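Local coordinates for protein NDP-rhamnosyltransferase (Saccharopolyspora spinosa, PDB 3TSA) that belongs to the GT-B class of glycosyltransferases, whose two Rossmann-like domains are each built round a parallel beta sheet and face one another across a cleft, at residues E31-A36 and L107-A112; Q90-V95 and S153-E158; D101-Y106 and G127-G132; V120-L125 and D146-P151; P162-H167 and G171-E176. All blocks are in the same frame, centred on the assembly; numbering follows the deposited sequence.

Contact 1: residues E31-A36 and L107-A112; sequences EVLIAA and LRLAEA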
# COMPACT_ATOMS: atom_id res chain seq x y z
N GLU A 31 -13.51 2.80 -1.44
CA GLU A 31 -12.58 3.54 -2.30
C GLU A 31 -11.96 4.65 -1.46
O GLU A 31 -12.65 5.22 -0.58
CB GLU A 31 -13.34 4.17 -3.42
CG GLU A 31 -13.65 3.20 -4.55
CD GLU A 31 -14.51 3.88 -5.55
OE1 GLU A 31 -15.75 3.94 -5.34
OE2 GLU A 31 -13.91 4.52 -6.47
N VAL A 32 -10.68 4.93 -1.72
CA VAL A 32 -9.94 5.93 -0.92
C VAL A 32 -9.18 6.79 -1.89
O VAL A 32 -8.57 6.28 -2.84
CB VAL A 32 -8.96 5.21 -0.06
CG1 VAL A 32 -7.90 6.18 0.59
CG2 VAL A 32 -9.76 4.24 1.01
N LEU A 33 -9.20 8.11 -1.66
CA LEU A 33 -8.40 9.01 -2.47
C LEU A 33 -7.74 10.01 -1.52
O LEU A 33 -8.43 10.60 -0.63
CB LEU A 33 -9.33 9.77 -3.44
CG LEU A 33 -8.71 10.75 -4.49
CD1 LEU A 33 -7.80 10.02 -5.51
CD2 LEU A 33 -9.77 11.51 -5.33
N ILE A 34 -6.44 10.25 -1.70
CA ILE A 34 -5.69 11.17 -0.84
C ILE A 34 -5.57 12.57 -1.50
O ILE A 34 -4.95 12.68 -2.57
CB ILE A 34 -4.25 10.65 -0.67
CG1 ILE A 34 -4.24 9.18 -0.24
CG2 ILE A 34 -3.46 11.54 0.35
CD1 ILE A 34 -4.86 8.98 1.01
N ALA A 35 -6.13 13.64 -0.90
CA ALA A 35 -5.92 14.96 -1.51
C ALA A 35 -4.45 15.34 -1.12
O ALA A 35 -4.12 15.44 0.08
CB ALA A 35 -6.96 15.98 -0.91
N ALA A 36 -3.58 15.52 -2.11
CA ALA A 36 -2.15 15.61 -1.88
C ALA A 36 -1.57 16.83 -2.56
O ALA A 36 -1.62 16.96 -3.80
CB ALA A 36 -1.46 14.36 -2.41
N LEU A 107 -13.20 22.17 -3.02
CA LEU A 107 -14.63 22.10 -3.37
C LEU A 107 -14.81 21.50 -4.76
O LEU A 107 -15.71 20.71 -4.95
CB LEU A 107 -15.27 23.49 -3.32
CG LEU A 107 -15.45 24.07 -1.90
CD1 LEU A 107 -15.78 25.56 -2.10
CD2 LEU A 107 -16.60 23.37 -1.26
N ARG A 108 -13.90 21.84 -5.69
CA ARG A 108 -13.94 21.23 -7.05
C ARG A 108 -13.77 19.70 -6.98
O ARG A 108 -14.50 18.93 -7.61
CB ARG A 108 -12.85 21.83 -7.95
CG ARG A 108 -13.38 23.17 -8.54
CD ARG A 108 -12.27 24.14 -8.92
NE ARG A 108 -11.08 23.53 -9.49
CZ ARG A 108 -9.85 24.02 -9.32
NH1 ARG A 108 -9.64 25.13 -8.60
NH2 ARG A 108 -8.82 23.38 -9.88
N LEU A 109 -12.83 19.30 -6.14
CA LEU A 109 -12.49 17.87 -5.96
C LEU A 109 -13.67 17.15 -5.35
O LEU A 109 -14.07 16.08 -5.79
CB LEU A 109 -11.22 17.72 -5.14
CG LEU A 109 -10.82 16.28 -4.74
CD1 LEU A 109 -10.72 15.28 -5.98
CD2 LEU A 109 -9.55 16.18 -3.89
N ALA A 110 -14.24 17.71 -4.29
CA ALA A 110 -15.42 17.06 -3.69
C ALA A 110 -16.60 16.91 -4.66
O ALA A 110 -17.31 15.88 -4.69
CB ALA A 110 -15.84 17.87 -2.46
N GLU A 111 -16.79 17.93 -5.48
CA GLU A 111 -17.90 17.88 -6.46
C GLU A 111 -17.66 16.85 -7.55
O GLU A 111 -18.62 16.15 -7.99
CB GLU A 111 -18.12 19.28 -7.08
CG GLU A 111 -19.25 19.32 -8.16
CD GLU A 111 -20.74 19.22 -7.63
OE1 GLU A 111 -21.10 18.35 -6.77
OE2 GLU A 111 -21.59 20.02 -8.11
N ALA A 112 -16.40 16.77 -7.99
CA ALA A 112 -15.92 15.74 -8.96
C ALA A 112 -16.02 14.32 -8.40
O ALA A 112 -16.71 13.42 -8.97
CB ALA A 112 -14.50 16.06 -9.41
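In the Rossmann-like N-terminal half of the chain, helix 82-113 lies against one face of the parallel sheet, and here Leu-109 meets the strand residues Leu-33 and Ala-35. The strand alternates in the usual way: Leu-33 and Ala-35 point toward the helix, whereas Ile-34 points away. Leu-109 spreads its two methyls over this two-residue step. CD1 of Leu-109 lies 3.9 Å from CD2 of Leu-33, and CD2 of Leu-109 lies 4.0 Å from CB of Ala-35. The two leucine side chains cross obliquely instead of running alongside one another. In Leu-109 the CG is anti to the backbone N (chi1 173°), which carries the branch out to the strand. The backbones keep their distance, with CA of Ala-35 and CA of Leu-109 8.5 Å apart, a gap bridged by the Leu-109 side chain, which meets the short CB of Ala-35 and the longer branch of Leu-33. Leu-109 supplies half of the 106 Å² buried between the segments. Strands 3-7 and 50-53 flank 31-36 and add Leu-5 and Ala-52 to the surroundings of Leu-109. Helix 19-27 packs against Val-32 and Ile-34, while Phe-208 of the second subunit touches both Leu-33 and Leu-109.

Contact 2: residues Q90-V95 and S153-E158; sequences QTASNV and SDRAHE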
# COMPACT_ATOMS: atom_id res chain seq x y z
N GLN A 90 0.28 30.70 15.91
CA GLN A 90 0.83 30.99 14.57
C GLN A 90 0.65 29.77 13.64
O GLN A 90 0.30 29.89 12.44
CB GLN A 90 2.28 31.50 14.68
CG GLN A 90 3.31 31.18 13.54
CD GLN A 90 4.79 30.84 14.13
OE1 GLN A 90 5.27 31.43 15.14
NE2 GLN A 90 5.48 29.88 13.48
N THR A 91 0.85 28.56 14.20
CA THR A 91 0.55 27.37 13.45
C THR A 91 -0.88 27.36 12.94
O THR A 91 -1.10 27.11 11.72
CB THR A 91 0.79 26.07 14.30
OG1 THR A 91 2.16 26.10 14.70
CG2 THR A 91 0.60 24.84 13.43
N ALA A 92 -1.84 27.63 13.83
CA ALA A 92 -3.24 27.63 13.43
C ALA A 92 -3.47 28.76 12.41
O ALA A 92 -4.17 28.58 11.39
CB ALA A 92 -4.15 27.81 14.62
N SER A 93 -2.84 29.91 12.62
CA SER A 93 -3.05 30.96 11.65
C SER A 93 -2.59 30.55 10.24
O SER A 93 -3.33 30.77 9.26
CB SER A 93 -2.32 32.20 12.09
OG SER A 93 -2.99 32.75 13.18
N ASN A 94 -1.37 29.99 10.16
CA ASN A 94 -0.87 29.46 8.90
C ASN A 94 -1.80 28.49 8.28
O ASN A 94 -2.07 28.63 7.09
CB ASN A 94 0.47 28.77 9.06
CG ASN A 94 1.52 29.72 9.57
OD1 ASN A 94 1.27 30.91 9.59
ND2 ASN A 94 2.67 29.19 10.01
N VAL A 95 -2.23 27.48 9.05
CA VAL A 95 -3.15 26.49 8.52
C VAL A 95 -4.51 27.05 8.10
O VAL A 95 -5.08 26.63 7.06
CB VAL A 95 -3.28 25.24 9.47
CG1 VAL A 95 -4.19 24.27 8.86
CG2 VAL A 95 -1.84 24.58 9.70
N SER A 153 -6.50 25.31 18.90
CA SER A 153 -7.89 25.11 18.58
C SER A 153 -8.66 26.44 18.74
O SER A 153 -9.58 26.74 17.93
CB SER A 153 -8.42 24.05 19.50
OG SER A 153 -9.81 24.05 19.42
N ASP A 154 -8.25 27.25 19.71
CA ASP A 154 -8.91 28.55 19.91
C ASP A 154 -8.69 29.48 18.73
O ASP A 154 -9.62 30.23 18.36
CB ASP A 154 -8.37 29.22 21.17
CG ASP A 154 -9.05 28.69 22.45
OD1 ASP A 154 -10.01 27.87 22.38
OD2 ASP A 154 -8.57 29.06 23.54
N ARG A 155 -7.46 29.53 18.21
CA ARG A 155 -7.15 30.36 17.03
C ARG A 155 -7.84 29.84 15.80
O ARG A 155 -8.34 30.61 14.98
CB ARG A 155 -5.62 30.44 16.88
CG ARG A 155 -5.09 31.35 15.75
CD ARG A 155 -5.50 32.85 16.03
NE ARG A 155 -4.98 33.61 14.92
CZ ARG A 155 -5.26 34.89 14.65
NH1 ARG A 155 -6.12 35.58 15.40
NH2 ARG A 155 -4.65 35.44 13.61
N ALA A 156 -7.91 28.51 15.63
CA ALA A 156 -8.66 27.95 14.51
C ALA A 156 -10.15 28.38 14.50
O ALA A 156 -10.73 28.69 13.44
CB ALA A 156 -8.56 26.43 14.55
N HIS A 157 -10.78 28.37 15.67
CA HIS A 157 -12.17 28.82 15.82
C HIS A 157 -12.24 30.34 15.56
O HIS A 157 -13.11 30.81 14.82
CB HIS A 157 -12.72 28.45 17.22
CG HIS A 157 -13.25 27.04 17.26
ND1 HIS A 157 -14.37 26.68 16.55
CD2 HIS A 157 -12.75 25.91 17.78
CE1 HIS A 157 -14.58 25.38 16.69
NE2 HIS A 157 -13.60 24.88 17.43
N GLU A 158 -11.29 31.09 16.12
CA GLU A 158 -11.31 32.57 15.91
C GLU A 158 -11.30 32.96 14.42
O GLU A 158 -12.07 33.84 14.00
CB GLU A 158 -10.18 33.25 16.63
CG GLU A 158 -10.25 34.79 16.68
CD GLU A 158 -8.94 35.40 17.23
OE1 GLU A 158 -7.99 34.64 17.60
OE2 GLU A 158 -8.85 36.64 17.30
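Arg-155, Ala-92 and Ser-93 carry this helix-to-helix contact, which combines apolar packing of Ala-92 with a polar bridge from Arg-155 to Ser-93. The axes of helices 90-95 and 153-158 approach to 8.2 Å at a crossing angle of -36°. Alanines stand at the point of nearest approach, CA of Ala-92 coming within 5.5 Å of CA of Ala-156. CB of Ala-92 also lies 3.8 Å from both CB and CG at the root of the Arg-155 chain. The arginine then bends at chi2 (63°) and turns its guanidinium toward Ser-93, bringing OG of Ser-93 to the edge of the group, almost in its plane. Two nitrogens grip this one oxygen side-on. The bond from Arg-155 NE to Ser-93 OG is short and nearly straight (2.8 Å, 164°), and the one from Arg-155 NH2 to Ser-93 OG is longer at 3.2 Å and more bent. On its other flank, Arg-155 NH1 forms a salt bridge of 3.0 Å with Glu-158 OE1, which it meets from above the carboxylate plane. Guanidinium rotation is thus fixed by partners on both helices. Ser-93 OG also bonds to Glu-89 O one turn back. Helix 125-133 adjoins both helices through Leu-125, which touches Val-95 and Ala-156.

Contact 3: residues D101-Y106 and G127-G132; sequences DQLPEY and GRVLGG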
# COMPACT_ATOMS: atom_id res chain seq x y z
N ASP A 101 -6.93 29.63 1.22
CA ASP A 101 -6.28 29.59 -0.10
C ASP A 101 -6.69 28.42 -0.95
O ASP A 101 -6.85 28.58 -2.17
CB ASP A 101 -4.74 29.58 0.03
CG ASP A 101 -4.17 30.91 0.57
OD1 ASP A 101 -4.88 31.94 0.72
OD2 ASP A 101 -2.97 30.89 0.91
N GLN A 102 -6.87 27.24 -0.32
CA GLN A 102 -7.09 25.98 -1.05
C GLN A 102 -8.51 25.55 -1.16
O GLN A 102 -8.83 24.54 -1.79
CB GLN A 102 -6.40 24.85 -0.29
CG GLN A 102 -4.90 24.98 -0.25
CD GLN A 102 -4.33 23.95 0.67
OE1 GLN A 102 -5.02 23.45 1.59
NE2 GLN A 102 -3.07 23.62 0.45
N LEU A 103 -9.39 26.28 -0.50
CA LEU A 103 -10.82 25.89 -0.53
C LEU A 103 -11.44 25.60 -1.94
O LEU A 103 -12.21 24.64 -2.14
CB LEU A 103 -11.60 26.97 0.23
CG LEU A 103 -12.97 26.49 0.64
CD1 LEU A 103 -13.13 25.02 1.16
CD2 LEU A 103 -13.75 27.48 1.58
N PRO A 104 -11.17 26.49 -2.91
CA PRO A 104 -11.76 26.30 -4.23
C PRO A 104 -11.33 24.96 -4.84
O PRO A 104 -12.17 24.29 -5.46
CB PRO A 104 -11.21 27.51 -5.06
CG PRO A 104 -10.90 28.55 -4.09
CD PRO A 104 -10.47 27.78 -2.78
N GLU A 105 -10.04 24.59 -4.66
CA GLU A 105 -9.59 23.28 -5.22
C GLU A 105 -10.30 22.14 -4.52
O GLU A 105 -10.67 21.14 -5.21
CB GLU A 105 -8.12 23.10 -5.06
CG GLU A 105 -7.33 23.83 -6.08
CD GLU A 105 -5.92 23.85 -5.61
OE1 GLU A 105 -5.61 24.70 -4.72
OE2 GLU A 105 -5.15 22.96 -6.09
N TYR A 106 -10.47 22.23 -3.19
CA TYR A 106 -11.12 21.11 -2.44
C TYR A 106 -12.56 21.01 -2.78
O TYR A 106 -13.13 19.92 -2.85
CB TYR A 106 -10.89 21.18 -0.90
CG TYR A 106 -9.46 20.74 -0.44
CD1 TYR A 106 -9.21 19.44 0.12
CD2 TYR A 106 -8.37 21.59 -0.58
CE1 TYR A 106 -7.87 19.08 0.57
CE2 TYR A 106 -7.08 21.25 -0.16
CZ TYR A 106 -6.84 19.99 0.39
OH TYR A 106 -5.54 19.68 0.76
N GLY A 127 -10.03 20.32 6.02
CA GLY A 127 -11.03 19.24 6.02
C GLY A 127 -12.29 19.47 6.85
O GLY A 127 -13.40 19.07 6.50
N ARG A 128 -12.12 20.16 7.96
CA ARG A 128 -13.23 20.55 8.78
C ARG A 128 -14.13 21.64 8.09
O ARG A 128 -15.38 21.54 8.17
CB ARG A 128 -12.77 21.04 10.14
CG ARG A 128 -12.11 19.90 10.94
CD ARG A 128 -11.58 20.40 12.27
NE ARG A 128 -12.72 20.70 13.13
CZ ARG A 128 -12.62 21.24 14.34
NH1 ARG A 128 -11.42 21.52 14.85
NH2 ARG A 128 -13.74 21.48 15.07
N VAL A 129 -13.50 22.64 7.49
CA VAL A 129 -14.21 23.65 6.68
C VAL A 129 -14.98 22.91 5.59
O VAL A 129 -16.18 23.12 5.41
CB VAL A 129 -13.27 24.73 6.15
CG1 VAL A 129 -14.03 25.68 5.14
CG2 VAL A 129 -12.68 25.57 7.36
N LEU A 130 -14.29 22.04 4.84
CA LEU A 130 -14.92 21.33 3.72
C LEU A 130 -16.13 20.52 4.21
O LEU A 130 -17.20 20.56 3.63
CB LEU A 130 -13.90 20.41 3.05
CG LEU A 130 -14.26 19.77 1.71
CD1 LEU A 130 -14.49 20.89 0.75
CD2 LEU A 130 -13.09 18.84 1.22
N GLY A 131 -15.96 19.80 5.31
CA GLY A 131 -17.05 19.07 5.89
C GLY A 131 -18.29 19.89 6.26
O GLY A 131 -19.40 19.44 6.04
N GLY A 132 -18.08 21.05 6.87
CA GLY A 132 -19.22 21.96 7.16
C GLY A 132 -19.91 22.47 5.89
O GLY A 132 -21.11 22.37 5.72
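Tyr-106 and Leu-130 mark the nearest backbone approach of two helices, their CA atoms 7.2 Å apart. The axes of 101-106 and 127-132 pass at 10.6 Å and cross at -51°. Helix 101-106 is kinked at Pro-104 and Glu-105, whose backbone N atoms make no bond to the turn before. Two closer apolar pairs and one looser one lie between the helices. CG1 of Val-129 nestles against the forked end of Leu-103, 4.0 Å from its CD2 and 4.1 Å from its CD1, the side chains crossing at about a right angle. Leu-103 starts off to the side of helix 127-132, but its CG, anti to the backbone N (chi1 -162°), brings both methyls round to the valine. In the second pair Leu-130 straddles the root of Tyr-106: its CD2 is 3.8 Å and its CD1 4.0 Å from CB of Tyr-106. CD2 of Leu-130 also touches ring atom CD1 of Tyr-106 at 4.1 Å, again roughly perpendicular. The CD1 atoms of Leu-103 and Leu-130, 4.4 Å apart, form the looser pair. Neighbouring helices on one face of a parallel sheet pack so in Rossmann-like domains, and helix 125-133 is itself the beta-alpha-beta crossover between strands 117-121 and 138-141.

Contact 4: residues V120-L125 and D146-P151; sequences VDVCAL and DPTAGP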
# COMPACT_ATOMS: atom_id res chain seq x y z
N VAL A 120 -9.69 13.21 8.14
CA VAL A 120 -9.00 14.48 8.14
C VAL A 120 -7.98 14.49 9.23
O VAL A 120 -8.32 14.17 10.39
CB VAL A 120 -10.06 15.58 8.39
CG1 VAL A 120 -9.40 16.97 8.51
CG2 VAL A 120 -11.09 15.57 7.18
N ASP A 121 -6.71 14.84 8.92
CA ASP A 121 -5.73 15.05 9.99
C ASP A 121 -6.23 16.11 11.00
O ASP A 121 -6.79 17.12 10.59
CB ASP A 121 -4.45 15.49 9.27
CG ASP A 121 -3.30 15.96 10.18
OD1 ASP A 121 -3.40 16.40 11.33
OD2 ASP A 121 -2.18 16.00 9.60
N VAL A 122 -6.02 15.88 12.31
CA VAL A 122 -6.50 16.84 13.33
C VAL A 122 -6.11 18.25 13.05
O VAL A 122 -6.92 19.16 13.30
CB VAL A 122 -6.04 16.46 14.77
CG1 VAL A 122 -6.15 17.63 15.65
CG2 VAL A 122 -7.02 15.43 15.31
N CYS A 123 -4.90 18.47 12.54
CA CYS A 123 -4.48 19.84 12.19
C CYS A 123 -4.87 20.34 10.79
O CYS A 123 -4.72 21.54 10.52
CB CYS A 123 -3.00 19.92 12.25
SG CYS A 123 -2.40 19.78 13.99
N ALA A 124 -5.41 19.47 9.93
CA ALA A 124 -5.74 19.93 8.58
C ALA A 124 -7.12 20.59 8.59
O ALA A 124 -8.14 19.99 8.23
CB ALA A 124 -5.66 18.75 7.59
N LEU A 125 -7.15 21.86 9.05
CA LEU A 125 -8.37 22.57 9.21
C LEU A 125 -9.21 22.67 7.97
O LEU A 125 -10.42 22.72 8.11
CB LEU A 125 -8.10 23.98 9.76
CG LEU A 125 -7.35 24.02 11.11
CD1 LEU A 125 -6.97 25.48 11.44
CD2 LEU A 125 -8.27 23.38 12.10
N ASP A 146 -1.51 14.72 20.94
CA ASP A 146 -2.29 15.82 20.26
C ASP A 146 -2.28 17.00 21.22
O ASP A 146 -3.04 17.01 22.18
CB ASP A 146 -3.74 15.33 20.02
CG ASP A 146 -4.64 16.41 19.37
OD1 ASP A 146 -4.17 17.57 19.16
OD2 ASP A 146 -5.78 16.09 19.03
N PRO A 147 -1.40 18.04 20.97
CA PRO A 147 -1.36 19.22 21.85
C PRO A 147 -2.14 20.38 21.27
O PRO A 147 -1.80 21.54 21.52
CB PRO A 147 0.14 19.58 21.87
CG PRO A 147 0.79 18.78 20.88
CD PRO A 147 -0.25 17.98 20.06
N THR A 148 -3.18 20.08 20.49
CA THR A 148 -3.90 21.18 19.81
C THR A 148 -4.96 21.87 20.59
O THR A 148 -5.41 22.92 20.15
CB THR A 148 -4.44 20.76 18.40
OG1 THR A 148 -5.50 19.79 18.52
CG2 THR A 148 -3.30 20.32 17.51
N ALA A 149 -5.38 21.32 21.72
CA ALA A 149 -6.40 21.97 22.59
C ALA A 149 -6.02 23.34 23.09
O ALA A 149 -6.88 24.19 23.46
CB ALA A 149 -6.77 21.14 23.77
N GLY A 150 -4.82 23.78 23.21
CA GLY A 150 -5.37 25.20 23.76
C GLY A 150 -5.47 26.36 22.75
O GLY A 150 -6.49 26.64 22.04
N PRO A 151 -4.37 27.01 22.64
CA PRO A 151 -4.03 28.04 21.68
C PRO A 151 -4.34 27.68 20.24
O PRO A 151 -4.97 28.49 19.54
CB PRO A 151 -2.54 28.29 21.91
CG PRO A 151 -2.12 27.26 22.92
CD PRO A 151 -3.30 26.74 23.62
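Val-122 and Cys-123 meet Asp-146 and Thr-148 where two loops face each other near the ends of neighbouring strands. The close part is small and buried. CG1 of Val-122 fits against two polar atoms at once, 3.7 Å from OG1 of Thr-148 and equally far from OD2 of Asp-146, while SG of Cys-123 lies 3.7 Å from CG2 of Thr-148. Each loop is stiffened from within. Asp-146 OD1 closes an Asx turn by accepting from Thr-148 N, and its syn lone pair receives the hydroxyl of Thr-148 at 2.7 Å from OG1. Thr-148 places OG1 between its backbone N and carbonyl carbon (chi1 68°), which turns the hydroxyl back to the aspartate and leaves CG2 to meet the sulfur. Asp-121 OD1 forms a matching Asx turn with Cys-123 N (2.8 Å), within a type I turn spanning 121-124. The second oxygen of Asp-146 is held by a salt bridge with Arg-142, so the carboxylate facing the valine is well satisfied. By contrast, Ala-149 and Gly-150 are partly exposed and make no contact with 120-125. The first loop leads from strand 117-121 toward helix 125-133, and the second joins strand 138-141 to helix 151-166, with Trp-88 of helix 82-113 against Pro-147.

Contact 5: residues P162-H167 and G171-E176; sequences PVCRHH and GLPTPE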
# COMPACT_ATOMS: atom_id res chain seq x y z
N PRO A 162 -16.11 32.48 11.63
CA PRO A 162 -16.71 33.50 10.72
C PRO A 162 -16.93 33.01 9.31
O PRO A 162 -18.03 33.19 8.75
CB PRO A 162 -15.66 34.63 10.68
CG PRO A 162 -14.98 34.55 12.04
CD PRO A 162 -14.88 33.01 12.27
N VAL A 163 -15.92 32.38 8.74
CA VAL A 163 -16.07 31.77 7.48
C VAL A 163 -17.26 30.82 7.45
O VAL A 163 -18.07 30.85 6.55
CB VAL A 163 -14.81 30.99 7.15
CG1 VAL A 163 -15.01 30.35 5.83
CG2 VAL A 163 -13.58 32.01 7.29
N CYS A 164 -17.32 29.92 8.44
CA CYS A 164 -18.34 28.91 8.46
C CYS A 164 -19.70 29.59 8.70
O CYS A 164 -20.68 29.14 8.16
CB CYS A 164 -18.06 27.94 9.62
SG CYS A 164 -16.71 26.80 9.10
N ARG A 165 -19.69 30.67 9.50
CA ARG A 165 -20.94 31.45 9.72
C ARG A 165 -21.44 32.12 8.45
O ARG A 165 -22.66 32.10 8.16
CB ARG A 165 -20.82 32.39 10.92
CG ARG A 165 -20.73 31.59 12.28
CD ARG A 165 -20.97 32.48 13.48
NE ARG A 165 -19.74 32.72 14.23
CZ ARG A 165 -19.01 33.84 14.17
NH1 ARG A 165 -19.37 34.88 13.41
NH2 ARG A 165 -17.93 33.92 14.88
N HIS A 166 -20.52 32.59 7.61
CA HIS A 166 -20.97 33.16 6.34
C HIS A 166 -21.66 32.11 5.48
O HIS A 166 -22.57 32.42 4.71
CB HIS A 166 -19.86 33.81 5.57
CG HIS A 166 -19.32 35.03 6.24
ND1 HIS A 166 -17.98 35.27 6.42
CD2 HIS A 166 -19.97 36.11 6.76
CE1 HIS A 166 -17.80 36.43 7.04
NE2 HIS A 166 -19.00 36.97 7.24
N HIS A 167 -21.24 30.86 5.58
CA HIS A 167 -21.93 29.83 4.83
C HIS A 167 -23.06 29.18 5.60
O HIS A 167 -23.49 28.11 5.26
CB HIS A 167 -20.93 28.76 4.33
CG HIS A 167 -19.83 29.31 3.50
ND1 HIS A 167 -19.77 29.13 2.14
CD2 HIS A 167 -18.72 30.01 3.83
CE1 HIS A 167 -18.68 29.71 1.66
NE2 HIS A 167 -18.04 30.27 2.67
N GLY A 171 -20.42 27.75 13.16
CA GLY A 171 -18.98 27.98 13.28
C GLY A 171 -18.33 26.70 12.72
O GLY A 171 -19.00 25.88 12.06
N LEU A 172 -17.03 26.59 12.92
CA LEU A 172 -16.27 25.39 12.55
C LEU A 172 -16.90 24.17 13.26
O LEU A 172 -16.98 24.17 14.50
CB LEU A 172 -14.84 25.59 13.03
CG LEU A 172 -13.85 24.58 12.50
CD1 LEU A 172 -13.70 24.70 10.97
CD2 LEU A 172 -12.53 25.00 13.15
N PRO A 173 -17.41 23.20 12.50
CA PRO A 173 -18.23 22.16 13.17
C PRO A 173 -17.39 21.25 14.10
O PRO A 173 -16.21 21.03 13.83
CB PRO A 173 -18.75 21.30 12.01
CG PRO A 173 -18.63 22.18 10.77
CD PRO A 173 -17.55 23.18 11.02
N THR A 174 -18.06 20.68 15.11
CA THR A 174 -17.49 19.55 15.85
C THR A 174 -17.41 18.32 14.92
O THR A 174 -18.34 18.00 14.17
CB THR A 174 -18.28 19.26 17.20
OG1 THR A 174 -18.18 20.43 18.02
CG2 THR A 174 -17.60 18.17 18.02
N PRO A 175 -16.26 17.61 14.93
CA PRO A 175 -16.23 16.42 14.05
C PRO A 175 -17.15 15.30 14.58
O PRO A 175 -17.42 15.20 15.80
CB PRO A 175 -14.75 15.99 14.06
CG PRO A 175 -14.27 16.48 15.50
CD PRO A 175 -14.97 17.84 15.60
N GLU A 176 -17.52 14.40 13.68
CA GLU A 176 -18.30 13.20 14.03
C GLU A 176 -17.60 12.30 15.03
O GLU A 176 -18.26 11.70 15.91
CB GLU A 176 -18.59 12.37 12.78
CG GLU A 176 -19.97 12.10 12.54
CD GLU A 176 -20.75 13.38 12.52
OE1 GLU A 176 -21.62 13.50 13.43
OE2 GLU A 176 -20.46 14.29 11.67
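Cys-164, near the end of helix 151-166, lays its side chain over the peptide joining Gly-171 to Leu-172. CB of Cys-164 sits 3.3 Å from O of Gly-171, a tight approach that brings helix and returning loop together, with CA of Cys-164 5.0 Å from CA of Gly-171. The sulfur, anti to its own carbonyl carbon (chi1 -78°), extends further along the loop. SG of Cys-164 rests 3.8 Å from N of Leu-172, and beyond that it touches CD1 of Leu-172 at 4.1 Å and CD of Pro-173 at 4.2 Å. Arg-165 adds a looser flank: its CG lies 4.0 Å from N of Gly-171, after which the chain bends at chi3 and the guanidinium passes over N of Pro-162. Gly-171 has an extended backbone with positive phi (158°), a conformation readily open to glycine. Polar groups of the loop find partners elsewhere, Leu-172 N with Asp-161 and Pro-173 O with Arg-128. Across the two segments, then, the chemistry is van der Waals alone, a compact, weakly polar thiol group packed on backbone and aliphatic carbon, while the bond from Leu-172 N to Asp-161, on the same helix as Cys-164, helps to hold the loop to it.

How the contacts relate
All five contacts belong to the N-terminal half of this GT-B protein and gather round one layer of helices on its parallel sheet. Helix 82-113 serves contacts 1, 2 and 3 along its length, so that contacts 1 and 2 have centres 24 Å apart. Contact 3 lies between, 11 Å from contact 1, which it touches through Ala-35 CB and Tyr-106 CE1 at 3.6 Å. Along the chain, contacts 3 and 4 fall inside the loop closed by contact 2, whereas contact 5 follows later and shares helix 151-166 with contact 2. Val-129 CG2 and Leu-172 CD1, 3.8 Å apart, join contact 3 to contact 5. Sheet, helices and loops thus form one continuous packed unit.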